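Local coordinates for protein Cas13d (uncultured Ruminococcus sp, PDB 6IV9) that binds CRISPR RNA and, through its two HEPN domains, is thought to mature that RNA and cleave target RNA, at residues Ser103-Phe117 against Lys120-Pro134. The protein carries 2 engineered substitutions. Numbering follows the deposited sequence.
Sequences SNIELGDVNEVNITF and KHGFGSGVEINTSNP. With nucleotides of chain B.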
# COMPACT_ATOMS: atom_id res chain seq x y z
N SER A 103 6.50 17.28 31.21
CA SER A 103 6.11 18.47 30.39
C SER A 103 7.14 18.80 29.31
O SER A 103 8.31 18.84 29.60
CB SER A 103 5.80 19.64 31.25
OG SER A 103 5.25 20.68 30.47
N ASN A 104 6.64 19.08 28.10
CA ASN A 104 7.49 19.42 26.94
C ASN A 104 7.30 20.86 26.49
O ASN A 104 8.11 21.35 25.73
CB ASN A 104 7.17 18.49 25.77
CG ASN A 104 7.49 17.07 26.15
OD1 ASN A 104 8.56 16.80 26.65
ND2 ASN A 104 6.55 16.17 25.95
N ILE A 105 6.23 21.50 26.92
CA ILE A 105 5.96 22.88 26.47
C ILE A 105 5.48 23.72 27.65
O ILE A 105 4.90 23.17 28.56
CB ILE A 105 4.93 22.88 25.34
CG1 ILE A 105 3.65 22.16 25.75
CG2 ILE A 105 5.54 22.28 24.08
CD1 ILE A 105 2.57 22.21 24.72
N GLU A 106 5.74 25.01 27.58
CA GLU A 106 5.34 25.98 28.62
C GLU A 106 4.27 26.87 27.99
O GLU A 106 4.51 27.41 26.94
CB GLU A 106 6.54 26.81 29.05
CG GLU A 106 6.20 27.94 29.97
CD GLU A 106 6.99 27.97 31.26
OE1 GLU A 106 8.16 27.58 31.24
OE2 GLU A 106 6.43 28.39 32.28
N LEU A 107 3.10 26.94 28.61
CA LEU A 107 2.03 27.77 28.05
C LEU A 107 2.20 29.21 28.54
O LEU A 107 2.38 29.42 29.72
CB LEU A 107 0.68 27.21 28.47
CG LEU A 107 -0.52 27.65 27.64
CD1 LEU A 107 -0.31 27.31 26.19
CD2 LEU A 107 -1.80 27.03 28.15
N GLY A 108 2.16 30.14 27.61
CA GLY A 108 2.24 31.56 27.93
C GLY A 108 0.85 32.15 27.98
O GLY A 108 -0.04 31.53 28.54
N ASP A 109 0.67 33.31 27.39
CA ASP A 109 -0.65 33.96 27.44
C ASP A 109 -1.65 33.25 26.53
O ASP A 109 -1.27 32.85 25.45
CB ASP A 109 -0.52 35.44 27.10
CG ASP A 109 -1.84 36.16 27.08
OD1 ASP A 109 -2.51 36.18 28.11
OD2 ASP A 109 -2.19 36.67 26.03
N VAL A 110 -2.87 33.08 27.01
CA VAL A 110 -3.98 32.51 26.20
C VAL A 110 -5.07 33.58 26.17
O VAL A 110 -5.42 34.05 27.21
CB VAL A 110 -4.54 31.20 26.78
CG1 VAL A 110 -5.78 30.76 26.04
CG2 VAL A 110 -3.52 30.10 26.80
N ASN A 111 -5.55 33.91 24.99
CA ASN A 111 -6.65 34.89 24.86
C ASN A 111 -7.63 34.40 23.79
O ASN A 111 -7.44 33.33 23.26
CB ASN A 111 -6.17 36.32 24.65
CG ASN A 111 -5.35 36.46 23.40
OD1 ASN A 111 -5.84 36.21 22.32
ND2 ASN A 111 -4.11 36.85 23.55
N GLU A 112 -8.61 35.23 23.47
CA GLU A 112 -9.67 34.82 22.52
C GLU A 112 -9.07 34.47 21.16
O GLU A 112 -9.59 33.59 20.52
CB GLU A 112 -10.65 35.97 22.34
CG GLU A 112 -11.64 35.71 21.23
CD GLU A 112 -12.73 36.74 21.08
OE1 GLU A 112 -12.48 37.90 21.43
OE2 GLU A 112 -13.82 36.37 20.62
N VAL A 113 -8.02 35.17 20.76
CA VAL A 113 -7.46 35.01 19.39
C VAL A 113 -6.20 34.14 19.35
O VAL A 113 -6.08 33.37 18.42
CB VAL A 113 -7.14 36.38 18.79
CG1 VAL A 113 -6.56 36.25 17.39
CG2 VAL A 113 -8.34 37.29 18.80
N ASN A 114 -5.31 34.29 20.32
CA ASN A 114 -4.01 33.59 20.21
C ASN A 114 -3.63 32.80 21.44
O ASN A 114 -4.12 33.09 22.51
CB ASN A 114 -2.86 34.56 19.99
CG ASN A 114 -3.00 35.34 18.71
OD1 ASN A 114 -3.30 36.52 18.75
ND2 ASN A 114 -2.81 34.69 17.58
N ILE A 115 -2.75 31.84 21.21
CA ILE A 115 -2.13 30.99 22.25
C ILE A 115 -0.63 31.14 22.06
O ILE A 115 -0.17 30.95 20.96
CB ILE A 115 -2.57 29.53 22.08
CG1 ILE A 115 -4.06 29.35 22.38
CG2 ILE A 115 -1.70 28.63 22.92
CD1 ILE A 115 -4.60 28.04 21.93
N THR A 116 0.07 31.50 23.13
CA THR A 116 1.53 31.64 23.03
C THR A 116 2.15 30.54 23.87
O THR A 116 1.64 30.26 24.90
CB THR A 116 2.02 33.00 23.51
OG1 THR A 116 1.41 33.99 22.70
CG2 THR A 116 3.51 33.15 23.38
N PHE A 117 3.21 29.93 23.37
CA PHE A 117 3.87 28.86 24.13
C PHE A 117 5.31 28.76 23.68
O PHE A 117 5.70 29.36 22.73
CB PHE A 117 3.13 27.53 23.97
CG PHE A 117 3.40 26.83 22.67
CD1 PHE A 117 2.80 27.27 21.51
CD2 PHE A 117 4.26 25.77 22.61
CE1 PHE A 117 3.05 26.63 20.31
CE2 PHE A 117 4.50 25.13 21.41
CZ PHE A 117 3.90 25.57 20.26
N LYS A 120 10.12 23.50 26.30
CA LYS A 120 10.88 23.42 27.57
C LYS A 120 12.22 22.74 27.28
O LYS A 120 12.99 22.57 28.21
CB LYS A 120 10.08 22.63 28.60
CG LYS A 120 8.98 23.42 29.28
CD LYS A 120 8.27 22.69 30.37
CE LYS A 120 7.19 23.54 31.00
NZ LYS A 120 6.18 22.74 31.73
N HIS A 121 12.46 22.32 26.04
CA HIS A 121 13.67 21.55 25.69
C HIS A 121 14.58 22.24 24.68
O HIS A 121 15.39 21.55 24.11
CB HIS A 121 13.33 20.10 25.34
CG HIS A 121 12.51 19.43 26.37
ND1 HIS A 121 12.97 19.21 27.64
CD2 HIS A 121 11.26 18.95 26.34
CE1 HIS A 121 12.04 18.62 28.34
NE2 HIS A 121 10.99 18.44 27.57
N GLY A 122 14.43 23.53 24.46
CA GLY A 122 15.38 24.25 23.59
C GLY A 122 15.00 24.48 22.14
O GLY A 122 15.86 24.94 21.42
N PHE A 123 13.77 24.19 21.72
CA PHE A 123 13.44 24.46 20.30
C PHE A 123 13.55 25.96 20.09
O PHE A 123 13.00 26.72 20.85
CB PHE A 123 12.00 24.08 19.96
CG PHE A 123 11.59 24.59 18.61
CD1 PHE A 123 11.95 23.91 17.46
CD2 PHE A 123 10.87 25.76 18.48
CE1 PHE A 123 11.57 24.38 16.21
CE2 PHE A 123 10.50 26.23 17.23
CZ PHE A 123 10.86 25.55 16.11
N GLY A 124 14.34 26.36 19.10
CA GLY A 124 14.56 27.78 18.77
C GLY A 124 15.09 28.53 19.96
O GLY A 124 14.72 29.65 20.15
N SER A 125 15.87 27.85 20.80
CA SER A 125 16.44 28.46 22.02
C SER A 125 15.34 29.06 22.90
O SER A 125 15.55 30.13 23.42
CB SER A 125 17.48 29.46 21.65
OG SER A 125 18.49 28.86 20.89
N GLY A 126 14.22 28.37 23.04
CA GLY A 126 13.12 28.84 23.90
C GLY A 126 12.29 29.95 23.30
O GLY A 126 11.55 30.56 24.02
N VAL A 127 12.32 30.11 21.99
CA VAL A 127 11.56 31.19 21.30
C VAL A 127 10.06 31.03 21.58
O VAL A 127 9.60 29.93 21.75
CB VAL A 127 11.82 31.15 19.79
CG1 VAL A 127 11.36 29.84 19.18
CG2 VAL A 127 11.19 32.31 19.05
N GLU A 128 9.35 32.15 21.68
CA GLU A 128 7.88 32.13 21.88
C GLU A 128 7.23 31.81 20.53
O GLU A 128 7.61 32.42 19.55
CB GLU A 128 7.37 33.49 22.33
CG GLU A 128 7.62 33.78 23.79
CD GLU A 128 6.99 35.07 24.26
OE1 GLU A 128 7.15 36.07 23.57
OE2 GLU A 128 6.31 35.05 25.28
N ILE A 129 6.25 30.92 20.55
CA ILE A 129 5.51 30.51 19.33
C ILE A 129 4.07 30.96 19.49
O ILE A 129 3.52 30.72 20.53
CB ILE A 129 5.57 28.99 19.13
CG1 ILE A 129 7.00 28.46 19.10
CG2 ILE A 129 4.81 28.61 17.88
CD1 ILE A 129 7.78 28.99 17.96
N ASN A 130 3.51 31.61 18.49
CA ASN A 130 2.10 32.05 18.56
C ASN A 130 1.29 31.18 17.60
O ASN A 130 1.70 31.03 16.48
CB ASN A 130 1.95 33.52 18.22
CG ASN A 130 2.77 34.40 19.13
OD1 ASN A 130 2.49 34.51 20.31
ND2 ASN A 130 3.82 34.98 18.59
N THR A 131 0.18 30.65 18.09
CA THR A 131 -0.73 29.81 17.28
C THR A 131 -2.15 30.34 17.48
O THR A 131 -2.40 30.96 18.51
CB THR A 131 -0.56 28.33 17.63
OG1 THR A 131 -1.18 27.57 16.61
CG2 THR A 131 -1.19 27.95 18.95
N SER A 132 -3.02 30.16 16.49
CA SER A 132 -4.41 30.62 16.61
C SER A 132 -5.13 29.86 17.71
O SER A 132 -4.90 28.69 17.84
CB SER A 132 -5.18 30.40 15.35
OG SER A 132 -4.47 30.87 14.25
N ASN A 133 -5.97 30.55 18.46
CA ASN A 133 -6.83 29.83 19.41
C ASN A 133 -7.85 29.16 18.48
O ASN A 133 -8.52 29.87 17.77
CB ASN A 133 -7.48 30.81 20.38
CG ASN A 133 -8.48 30.17 21.31
OD1 ASN A 133 -9.04 29.15 20.99
ND2 ASN A 133 -8.70 30.79 22.44
N PRO A 134 -8.01 27.83 18.47
CA PRO A 134 -8.88 27.15 17.52
C PRO A 134 -10.37 27.48 17.65
O PRO A 134 -11.08 27.22 16.75
CB PRO A 134 -8.61 25.66 17.73
CG PRO A 134 -7.99 25.57 19.07
CD PRO A 134 -7.35 26.91 19.35
P G B 6 -11.11 32.94 10.10
OP1 G B 6 -12.21 33.53 10.84
OP2 G B 6 -10.77 33.44 8.81
O5' G B 6 -9.75 33.10 10.89
C5' G B 6 -9.66 32.88 12.30
C4' G B 6 -8.28 33.19 12.80
O4' G B 6 -7.31 32.32 12.15
C3' G B 6 -7.76 34.61 12.49
O3' G B 6 -8.19 35.53 13.48
C2' G B 6 -6.25 34.42 12.58
O2' G B 6 -5.81 34.33 13.93
C1' G B 6 -6.11 33.06 11.89
N9 G B 6 -5.93 33.14 10.44
C8 G B 6 -6.87 32.99 9.46
N7 G B 6 -6.37 33.07 8.26
C5 G B 6 -5.03 33.31 8.46
C6 G B 6 -3.99 33.54 7.54
O6 G B 6 -4.03 33.49 6.32
N1 G B 6 -2.78 33.80 8.17
C2 G B 6 -2.62 33.94 9.52
N2 G B 6 -1.39 34.23 9.94
N3 G B 6 -3.58 33.70 10.40
C4 G B 6 -4.74 33.38 9.80
O HOH W 1 9.92 16.15 29.45
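Phe117 crosses Ile129 obliquely, its CE1 3.6 Å from Ile129 CG2. Both belong to a beta hairpin of strands 114-119 and 129-132, the second and third strands of a three-stranded antiparallel sheet. Backbone bonds run both ways in the pairs Phe117-Ile129 and Ile115-Thr131. Phe117 CG sits between its own N and carbonyl carbon (chi1 78°), which turns the ring over Ile129 CB in an off-centre CH-pi contact. On the same face, Ile115 and Thr131 lie side by side, and Ile115 CD1 reaches Pro134 CD. Ile63 of strand 60-65 and Ala58 of helix 54-58 pack onto this face. On the other face, Thr116 OG1 donates to Asn130 OD1 over 2.7 Å, nearly in line with the amide C=O.

At one end, Lys120 stretches along 103-106. Its N bonds Asn104 O, and its NZ donates to Ser103 OG at 2.6 Å. Glu84 also bonds that hydroxyl. With alanine in place of Lys120, Ser103 OG would probably lose this donor and the backbone around Ile105 its cover. His121 NE2 makes weak bonds to Ser103 O and Asn104 OD1, the latter at the ring edge; Asn104 ND2 is held by Ser74.

At the other end, bound RNA lies beside the hairpin: Ser132 OG is 3.6 Å from C1' of G6 of chain B. Asn111 OD1 makes an Asx turn by accepting from Val113 N, and also takes Asn114 N. Asn133 N bonds Val113 O, and Asn133 OD1 bonds Thr135. Asn133 ND2 donates to Asn111 O at 3.0 Å, almost straight at 172°, with that oxygen in its amide plane.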